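Local coordinates for chromosome partition protein Smc (Pyrococcus furiosus, PDB 3KTA), which probably acts in chromosome condensation and partitioning as an ABC-type ATPase, this chain being the C-terminal half of its ATPase head, at residues B[63-66]-B[67-71]; B[75-78]-B[79-83]; B[100-103]-B[104-108]. All blocks are in the same frame, centred on the assembly; numbering follows the deposited sequence.

Contact 1: residues B[63-66]-B[67-71]; sequences EAMS and GGEKA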
ATOM      1  N   GLU B  63     -10.463  11.367  18.116  1.00 33.31           N
ATOM      2  CA  GLU B  63      -9.388  11.780  19.022  1.00 29.02           C
ATOM      3  C   GLU B  63      -9.311  10.914  20.280  1.00 28.42           C
ATOM      4  O   GLU B  63      -8.253  10.800  20.908  1.00 26.01           O
ATOM      5  CB  GLU B  63      -9.557  13.257  19.414  1.00 27.89           C
ATOM      6  CG  GLU B  63      -9.582  14.225  18.247  1.00 30.81           C
ATOM      7  CD  GLU B  63     -10.973  14.449  17.685  0.51 34.00           C
ATOM      8  OE1 GLU B  63     -11.941  13.863  18.214  1.00 33.74           O
ATOM      9  OE2 GLU B  63     -11.099  15.221  16.711  0.88 37.09           O
ATOM     10  N   ALA B  64     -10.427  10.300  20.654  1.00 26.47           N
ATOM     11  CA  ALA B  64     -10.466   9.473  21.849  1.00 27.19           C
ATOM     12  C   ALA B  64     -10.247   7.997  21.529  1.00 23.73           C
ATOM     13  O   ALA B  64     -10.241   7.155  22.424  1.00 28.80           O
ATOM     14  CB  ALA B  64     -11.786   9.671  22.588  1.00 27.50           C
HETATM   15  N   MSE B  65     -10.077   7.681  20.246  1.00 26.57           N
HETATM   16  CA  MSE B  65      -9.860   6.299  19.842  1.00 23.03           C
HETATM   17  C   MSE B  65      -8.454   5.834  20.176  1.00 21.98           C
HETATM   18  O   MSE B  65      -7.511   6.615  20.141  1.00 24.77           O
HETATM   19  CB  MSE B  65     -10.069   6.148  18.341  1.00 23.75           C
HETATM   20  CG  MSE B  65     -11.503   6.030  17.928  1.00 24.96           C
HETATM   21 SE   MSE B  65     -11.546   5.706  16.000  0.76 23.46          SE
HETATM   22  CE  MSE B  65     -13.476   5.576  15.794  1.00 28.24           C
ATOM     23  N   SER B  66      -8.331   4.544  20.470  1.00 23.13           N
ATOM     24  CA  SER B  66      -7.045   3.889  20.613  1.00 23.94           C
ATOM     25  C   SER B  66      -6.382   3.733  19.251  1.00 25.24           C
ATOM     26  O   SER B  66      -7.024   3.914  18.216  1.00 19.84           O
ATOM     27  CB  SER B  66      -7.243   2.499  21.202  1.00 26.44           C
ATOM     28  OG  SER B  66      -7.878   1.640  20.261  1.00 26.63           O
ATOM     29  N   GLY B  67      -5.100   3.377  19.256  1.00 22.33           N
ATOM     30  CA  GLY B  67      -4.381   3.158  18.017  1.00 22.86           C
ATOM     31  C   GLY B  67      -5.068   2.087  17.193  1.00 19.42           C
ATOM     32  O   GLY B  67      -5.219   2.225  15.976  1.00 21.58           O
ATOM     33  N   GLY B  68      -5.481   1.017  17.862  1.00 19.03           N
ATOM     34  CA  GLY B  68      -6.165  -0.082  17.202  1.00 22.43           C
ATOM     35  C   GLY B  68      -7.491   0.345  16.597  1.00 20.72           C
ATOM     36  O   GLY B  68      -7.821  -0.020  15.470  1.00 18.05           O
ATOM     37  N   GLU B  69      -8.262   1.113  17.355  1.00 18.08           N
ATOM     38  CA  GLU B  69      -9.540   1.616  16.861  1.00 19.58           C
ATOM     39  C   GLU B  69      -9.352   2.500  15.625  1.00 18.18           C
ATOM     40  O   GLU B  69     -10.102   2.382  14.646  1.00 15.98           O
ATOM     41  CB  GLU B  69     -10.282   2.366  17.974  1.00 23.13           C
ATOM     42  CG  GLU B  69     -10.829   1.418  19.032  1.00 23.47           C
ATOM     43  CD  GLU B  69     -11.379   2.123  20.252  0.91 27.38           C
ATOM     44  OE1 GLU B  69     -10.979   3.276  20.515  1.00 26.80           O
ATOM     45  OE2 GLU B  69     -12.216   1.509  20.945  0.60 27.97           O
ATOM     46  N   LYS B  70      -8.353   3.378  15.661  1.00 18.00           N
ATOM     47  CA  LYS B  70      -8.053   4.224  14.504  1.00 15.83           C
ATOM     48  C   LYS B  70      -7.697   3.401  13.266  1.00 15.98           C
ATOM     49  O   LYS B  70      -8.170   3.704  12.144  1.00 14.20           O
ATOM     50  CB  LYS B  70      -6.915   5.197  14.822  1.00 16.99           C
ATOM     51  CG  LYS B  70      -7.289   6.285  15.813  1.00 23.11           C
ATOM     52  CD  LYS B  70      -6.039   7.050  16.229  1.00 25.39           C
ATOM     53  CE  LYS B  70      -6.320   8.049  17.338  1.00 27.12           C
ATOM     54  NZ  LYS B  70      -7.150   9.145  16.800  1.00 32.22           N
ATOM     55  N   ALA B  71      -6.881   2.362  13.463  1.00 15.10           N
ATOM     56  CA  ALA B  71      -6.426   1.511  12.360  1.00 14.39           C
ATOM     57  C   ALA B  71      -7.601   0.785  11.747  1.00 14.02           C
ATOM     58  O   ALA B  71      -7.739   0.745  10.532  1.00 12.59           O
ATOM     59  CB  ALA B  71      -5.382   0.510  12.835  1.00 16.73           C
TER
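Ser66 and Glu69 close the start of helix 67-84 as a capping box, each side chain accepting a hydrogen bond from the other's backbone N. The sequence Ser-Gly-Gly-Glu marks this turn as the signature motif of ABC ATPases. Gly67 and Gly68 make the first helical turn directly after the N-cap; with no side chains they keep the helix tip slim, as suits a motif that in related ABC dimers approaches a nucleotide held by the opposite subunit. Glu69 is the residue that answers the cap. Its N donates to Ser66 OG at 3.0 Å, a position OG reaches by sitting between the backbone N and carbonyl carbon of its own residue (chi1 70°). In return, the extended Glu69 chain carries OE1 back to Ser66 N at 2.9 Å, the N lying on the anti side of the carboxylate and 30° out of its plane. The same oxygen takes a salt bridge from Lys60, while Glu69 CG packs 3.2 Å from Ser66 OG. The buried side chain of selenomethionine Met65 crosses that of Glu69 obliquely, its CB and CG near Glu69 OE1 and its SE 3.9 Å from Glu69 O. Lys70 gives the helix its first full turn, N to Ser66 O at 2.9 Å. Its aliphatic part then runs back along the loop: CG is 3.8 Å from Met65 CB and CE 3.4 Å from Met65 O, before a bend at the last torsion delivers NZ to the carbonyl of Ile62. Lys70 also packs on Thr149 of the other protein chain. Chemically, Ser66 offers its N, OG and O to three separate bonds, which fasten the end of the loop to the first turn of the helix, and the negative Glu69 beside the positive helix end is probably stabilised by both the helix dipole and Lys60.

Contact 2: residues B[75-78]-B[79-83]; sequences LAFV and FAIQK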
ATOM      1  N   LEU B  75      -8.922   1.160   8.024  1.00 13.07           N
ATOM      2  CA  LEU B  75      -8.956  -0.023   7.162  1.00 12.71           C
ATOM      3  C   LEU B  75     -10.343  -0.250   6.564  1.00 12.26           C
ATOM      4  O   LEU B  75     -10.483  -0.594   5.383  1.00 12.31           O
ATOM      5  CB  LEU B  75      -8.462  -1.258   7.910  1.00 12.68           C
ATOM      6  CG  LEU B  75      -6.945  -1.281   8.080  1.00 12.44           C
ATOM      7  CD1 LEU B  75      -6.521  -2.295   9.122  1.00 16.88           C
ATOM      8  CD2 LEU B  75      -6.264  -1.561   6.738  1.00 15.29           C
ATOM      9  N   ALA B  76     -11.373  -0.042   7.368  1.00 10.07           N
ATOM     10  CA  ALA B  76     -12.735  -0.194   6.866  1.00 11.56           C
ATOM     11  C   ALA B  76     -12.985   0.785   5.730  1.00 12.07           C
ATOM     12  O   ALA B  76     -13.658   0.466   4.765  1.00 13.58           O
ATOM     13  CB  ALA B  76     -13.749   0.012   7.990  1.00 12.87           C
ATOM     14  N   PHE B  77     -12.412   1.982   5.834  1.00 12.34           N
ATOM     15  CA  PHE B  77     -12.566   2.972   4.783  1.00 13.24           C
ATOM     16  C   PHE B  77     -11.844   2.572   3.490  1.00 13.47           C
ATOM     17  O   PHE B  77     -12.410   2.647   2.396  1.00 12.26           O
ATOM     18  CB  PHE B  77     -12.065   4.331   5.299  1.00 12.48           C
ATOM     19  CG  PHE B  77     -12.280   5.459   4.347  1.00 13.01           C
ATOM     20  CD1 PHE B  77     -13.556   5.873   4.007  1.00 16.45           C
ATOM     21  CD2 PHE B  77     -11.193   6.128   3.803  1.00 17.80           C
ATOM     22  CE1 PHE B  77     -13.753   6.915   3.129  1.00 20.20           C
ATOM     23  CE2 PHE B  77     -11.387   7.182   2.922  1.00 18.24           C
ATOM     24  CZ  PHE B  77     -12.670   7.578   2.592  1.00 18.99           C
ATOM     25  N   VAL B  78     -10.601   2.135   3.616  1.00 11.56           N
ATOM     26  CA  VAL B  78      -9.814   1.718   2.455  1.00 12.07           C
ATOM     27  C   VAL B  78     -10.528   0.580   1.728  1.00 12.05           C
ATOM     28  O   VAL B  78     -10.681   0.589   0.494  1.00 12.90           O
ATOM     29  CB  VAL B  78      -8.416   1.239   2.877  1.00 14.66           C
ATOM     30  CG1 VAL B  78      -7.691   0.547   1.686  1.00 13.71           C
ATOM     31  CG2 VAL B  78      -7.596   2.403   3.409  1.00 14.23           C
ATOM     32  N   PHE B  79     -10.966  -0.401   2.507  1.00 12.46           N
ATOM     33  CA  PHE B  79     -11.652  -1.554   1.925  1.00 12.82           C
ATOM     34  C   PHE B  79     -13.043  -1.255   1.369  1.00 13.68           C
ATOM     35  O   PHE B  79     -13.494  -1.944   0.449  1.00 12.26           O
ATOM     36  CB  PHE B  79     -11.619  -2.741   2.893  1.00 12.44           C
ATOM     37  CG  PHE B  79     -10.292  -3.451   2.892  1.00 14.78           C
ATOM     38  CD1 PHE B  79     -10.040  -4.449   1.959  1.00 15.58           C
ATOM     39  CD2 PHE B  79      -9.281  -3.073   3.741  1.00 19.89           C
ATOM     40  CE1 PHE B  79      -8.821  -5.098   1.912  1.00 17.08           C
ATOM     41  CE2 PHE B  79      -8.044  -3.712   3.697  1.00 19.45           C
ATOM     42  CZ  PHE B  79      -7.822  -4.731   2.775  1.00 18.08           C
ATOM     43  N   ALA B  80     -13.707  -0.219   1.898  1.00 11.84           N
ATOM     44  CA  ALA B  80     -15.001   0.227   1.374  1.00 12.73           C
ATOM     45  C   ALA B  80     -14.822   0.766  -0.041  1.00 11.34           C
ATOM     46  O   ALA B  80     -15.632   0.509  -0.933  1.00 12.56           O
ATOM     47  CB  ALA B  80     -15.614   1.317   2.300  1.00 11.74           C
ATOM     48  N   ILE B  81     -13.746   1.522  -0.241  1.00 10.41           N
ATOM     49  CA  ILE B  81     -13.399   1.991  -1.566  1.00 11.57           C
ATOM     50  C   ILE B  81     -13.018   0.810  -2.466  1.00 11.86           C
ATOM     51  O   ILE B  81     -13.467   0.715  -3.601  1.00 13.14           O
ATOM     52  CB  ILE B  81     -12.234   3.003  -1.494  1.00 13.76           C
ATOM     53  CG1 ILE B  81     -12.658   4.205  -0.653  1.00 13.94           C
ATOM     54  CG2 ILE B  81     -11.845   3.462  -2.890  1.00 15.47           C
ATOM     55  CD1 ILE B  81     -11.518   5.193  -0.370  1.00 16.99           C
ATOM     56  N   GLN B  82     -12.177  -0.081  -1.954  1.00 13.52           N
ATOM     57  CA  GLN B  82     -11.682  -1.189  -2.764  1.00 12.71           C
ATOM     58  C   GLN B  82     -12.836  -2.022  -3.305  1.00 13.24           C
ATOM     59  O   GLN B  82     -12.799  -2.483  -4.446  1.00 12.97           O
ATOM     60  CB  GLN B  82     -10.730  -2.068  -1.941  1.00 11.03           C
ATOM     61  CG  GLN B  82      -9.963  -3.105  -2.776  1.00 12.58           C
ATOM     62  CD  GLN B  82     -10.728  -4.391  -2.966  1.00 13.79           C
ATOM     63  OE1 GLN B  82     -11.683  -4.689  -2.234  1.00 14.45           O
ATOM     64  NE2 GLN B  82     -10.301  -5.182  -3.947  1.00 13.08           N
ATOM     65  N   LYS B  83     -13.848  -2.244  -2.473  1.00 12.04           N
ATOM     66  CA  LYS B  83     -14.986  -3.073  -2.876  1.00 11.78           C
ATOM     67  C   LYS B  83     -15.735  -2.419  -4.041  1.00 14.15           C
ATOM     68  O   LYS B  83     -16.183  -3.106  -4.973  1.00 15.32           O
ATOM     69  CB  LYS B  83     -15.924  -3.335  -1.689  1.00 15.03           C
ATOM     70  CG  LYS B  83     -17.203  -4.118  -2.064  1.00 17.02           C
ATOM     71  CD  LYS B  83     -17.941  -4.608  -0.819  1.00 20.79           C
ATOM     72  CE  LYS B  83     -19.276  -5.279  -1.180  1.00 25.39           C
ATOM     73  NZ  LYS B  83     -20.189  -4.318  -1.884  1.00 27.17           N
TER
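The second half of helix 67-84, the helix that starts at the signature motif, is buried from Leu75 to Gln82, with Leu75 and Phe79 turned to helix 101-114 and Phe77 and Ile81 to the other protein chain. Phe79 N bonds to Leu75 O at 2.9 Å, and the ring follows the same carbonyl: with CG beside the backbone N (chi1 -78°), Phe79 CD2 comes 3.2 Å from Leu75 O, which lies at the ring edge, in its plane. Leu75 and Phe79 point the same way, and Leu75 CD2 touches Phe79 CE2 at 4.1 Å, so that a branched and a flat apolar group together face helix 101-114, where Phe79 packs on Leu110 and Ile111. With only a methyl group in place of the Phe79 ring, as in an alanine, Leu75 CD2 is likely to lose its neighbour and a gap to open toward Leu110 and Ile111. Phe77 swings CG away from its backbone N (chi1 -175°), and Ile81 sets CD1 over one face of the ring, 4.2 Å from the centroid and 24° off the normal. This is a CH-pi contact, offset toward the rim at CE2; Ile81 CG1 also rests 3.4 Å from Phe77 O. Arg159 and Tyr140 of the other protein chain pack on Phe77 and Ile81. Ala76 and Ala80 are small enough to let helix 4-27 come close through Phe20. The arrangement is that of the helix following the signature motif of an ABC-type ATPase, packed here between helices 4-27 and 101-114 and the other chain.

Contact 3: residues B[100-103]-B[104-108]; sequences DDAN and VKRVA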
ATOM      1  N   ASP B 100      -4.735  -6.572  18.096  1.00 16.18           N
ATOM      2  CA  ASP B 100      -4.544  -7.897  18.667  1.00 18.94           C
ATOM      3  C   ASP B 100      -4.777  -8.982  17.609  1.00 16.26           C
ATOM      4  O   ASP B 100      -5.196  -8.688  16.485  1.00 16.14           O
ATOM      5  CB  ASP B 100      -5.392  -8.092  19.943  1.00 20.27           C
ATOM      6  CG  ASP B 100      -6.895  -8.171  19.680  0.86 21.32           C
ATOM      7  OD1 ASP B 100      -7.343  -8.169  18.518  0.94 18.22           O
ATOM      8  OD2 ASP B 100      -7.649  -8.255  20.678  0.90 25.50           O
ATOM      9  N   ASP B 101      -4.476 -10.231  17.937  1.00 16.60           N
ATOM     10  CA  ASP B 101      -4.615 -11.296  16.943  1.00 15.97           C
ATOM     11  C   ASP B 101      -6.028 -11.428  16.373  1.00 15.46           C
ATOM     12  O   ASP B 101      -6.195 -11.704  15.187  1.00 15.68           O
ATOM     13  CB  ASP B 101      -4.179 -12.645  17.517  1.00 16.25           C
ATOM     14  CG  ASP B 101      -2.666 -12.823  17.541  0.80 21.57           C
ATOM     15  OD1 ASP B 101      -1.915 -11.894  17.170  1.00 19.35           O
ATOM     16  OD2 ASP B 101      -2.229 -13.926  17.937  0.87 21.42           O
ATOM     17  N   ALA B 102      -7.048 -11.246  17.210  1.00 14.78           N
ATOM     18  CA  ALA B 102      -8.418 -11.408  16.762  1.00 16.45           C
ATOM     19  C   ALA B 102      -8.722 -10.432  15.638  1.00 14.83           C
ATOM     20  O   ALA B 102      -9.318 -10.790  14.633  1.00 15.19           O
ATOM     21  CB  ALA B 102      -9.392 -11.186  17.911  1.00 18.88           C
ATOM     22  N   ASN B 103      -8.304  -9.190  15.831  1.00 15.70           N
ATOM     23  CA  ASN B 103      -8.530  -8.166  14.827  1.00 13.77           C
ATOM     24  C   ASN B 103      -7.661  -8.313  13.584  1.00 13.58           C
ATOM     25  O   ASN B 103      -8.136  -8.102  12.457  1.00 13.84           O
ATOM     26  CB  ASN B 103      -8.356  -6.788  15.456  1.00 14.70           C
ATOM     27  CG  ASN B 103      -9.557  -6.388  16.286  1.00 18.09           C
ATOM     28  OD1 ASN B 103     -10.669  -6.311  15.773  1.00 19.67           O
ATOM     29  ND2 ASN B 103      -9.341  -6.150  17.577  1.00 24.26           N
ATOM     30  N   VAL B 104      -6.395  -8.655  13.776  1.00 13.90           N
ATOM     31  CA  VAL B 104      -5.531  -8.919  12.618  1.00 14.08           C
ATOM     32  C   VAL B 104      -6.100 -10.047  11.740  1.00 13.18           C
ATOM     33  O   VAL B 104      -6.105  -9.938  10.516  1.00 12.47           O
ATOM     34  CB  VAL B 104      -4.076  -9.240  13.035  1.00 14.90           C
ATOM     35  CG1 VAL B 104      -3.246  -9.636  11.825  1.00 13.59           C
ATOM     36  CG2 VAL B 104      -3.445  -8.034  13.734  1.00 16.27           C
ATOM     37  N   LYS B 105      -6.604 -11.121  12.354  1.00 13.97           N
ATOM     38  CA  LYS B 105      -7.194 -12.201  11.563  1.00 13.59           C
ATOM     39  C   LYS B 105      -8.352 -11.705  10.700  1.00 12.05           C
ATOM     40  O   LYS B 105      -8.485 -12.115   9.542  1.00 14.33           O
ATOM     41  CB  LYS B 105      -7.667 -13.356  12.464  1.00 15.12           C
ATOM     42  CG  LYS B 105      -8.247 -14.581  11.727  1.00 17.95           C
ATOM     43  CD  LYS B 105      -7.276 -15.115  10.676  1.00 18.58           C
ATOM     44  CE  LYS B 105      -7.657 -16.528  10.194  1.00 20.98           C
ATOM     45  NZ  LYS B 105      -9.073 -16.665   9.788  1.00 18.59           N
ATOM     46  N   ARG B 106      -9.190 -10.837  11.260  1.00 13.14           N
ATOM     47  CA  ARG B 106     -10.338 -10.343  10.508  1.00 13.28           C
ATOM     48  C   ARG B 106      -9.856  -9.485   9.342  1.00 13.97           C
ATOM     49  O   ARG B 106     -10.416  -9.544   8.244  1.00 13.47           O
ATOM     50  CB  ARG B 106     -11.328  -9.597  11.402  1.00 16.11           C
ATOM     51  CG  ARG B 106     -12.075 -10.577  12.323  1.00 16.68           C
ATOM     52  CD  ARG B 106     -13.223  -9.920  13.059  1.00 18.78           C
ATOM     53  NE  ARG B 106     -12.756  -9.089  14.152  1.00 20.73           N
ATOM     54  CZ  ARG B 106     -12.617  -9.506  15.406  1.00 19.85           C
ATOM     55  NH1 ARG B 106     -12.901 -10.768  15.734  1.00 20.89           N
ATOM     56  NH2 ARG B 106     -12.183  -8.660  16.328  1.00 23.24           N
ATOM     57  N   VAL B 107      -8.803  -8.713   9.584  1.00 11.89           N
ATOM     58  CA  VAL B 107      -8.211  -7.931   8.487  1.00 11.65           C
ATOM     59  C   VAL B 107      -7.629  -8.849   7.404  1.00 12.85           C
ATOM     60  O   VAL B 107      -7.845  -8.629   6.200  1.00 12.00           O
ATOM     61  CB  VAL B 107      -7.169  -6.931   9.013  1.00 11.22           C
ATOM     62  CG1 VAL B 107      -6.397  -6.267   7.856  1.00 11.20           C
ATOM     63  CG2 VAL B 107      -7.870  -5.886   9.839  1.00 14.34           C
ATOM     64  N   ALA B 108      -6.904  -9.884   7.827  1.00 11.48           N
ATOM     65  CA  ALA B 108      -6.320 -10.841   6.905  1.00 11.53           C
ATOM     66  C   ALA B 108      -7.391 -11.560   6.074  1.00 14.50           C
ATOM     67  O   ALA B 108      -7.213 -11.791   4.873  1.00 12.17           O
ATOM     68  CB  ALA B 108      -5.461 -11.851   7.670  1.00 12.73           C
TER
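Arg106 folds back over Asn103 and Ala102 in the first turns of helix 101-114, the helix of a beta-alpha-beta unit with strands 89-93 and 119-123. Arg106 CB, the root of the side chain, lies 3.7 Å from Asn103 O; CG then passes 3.6 Å from Ala102 O. The chain bends at the CG-CD bond (chi3 -76°), which turns the guanidinium back toward the helix start. NE donates to Leu27 O, a reach that suits a long arginine and ties the helix to the end of helix 4-27. CZ sits above Ala102 O, which lies 3.6 Å from the guanidinium plane, over its face, where its partial negative charge probably suits the cation. NH1 leans over Ala102, whose small CB is 4.2 Å away. Asn103, the acceptor for Arg106, is itself held at the cap: Asp100, the N-cap residue, takes the backbone N of Asn103 on OD1 at 3.0 Å, with a weak second bond from ND2. That leaves the amide oxygen turned to the arginine, the two flat groups nearly perpendicular at 87°. At the tip, NH2 donates to Asn103 OD1 at 2.8 Å, coming from above the amide plane.

From the N terminus, contact 1 comes first, turning the loop after strand 48-53 into helix 67-84. Contact 2 lies further along that helix, its centre about 17 Å from that of contact 1. The chain then runs through strand 89-93 and reaches contact 3 at the start of helix 101-114. All three are local contacts in series; none nests in or crosses another, and none closes a long loop. Contacts 2 and 3 meet in space, Leu75 CD1 lying 3.9 Å from Val107 CG2, which packs the two helices together. Contacts 1 and 3, both capped helix starts, stay about 7 Å apart at their nearest atoms.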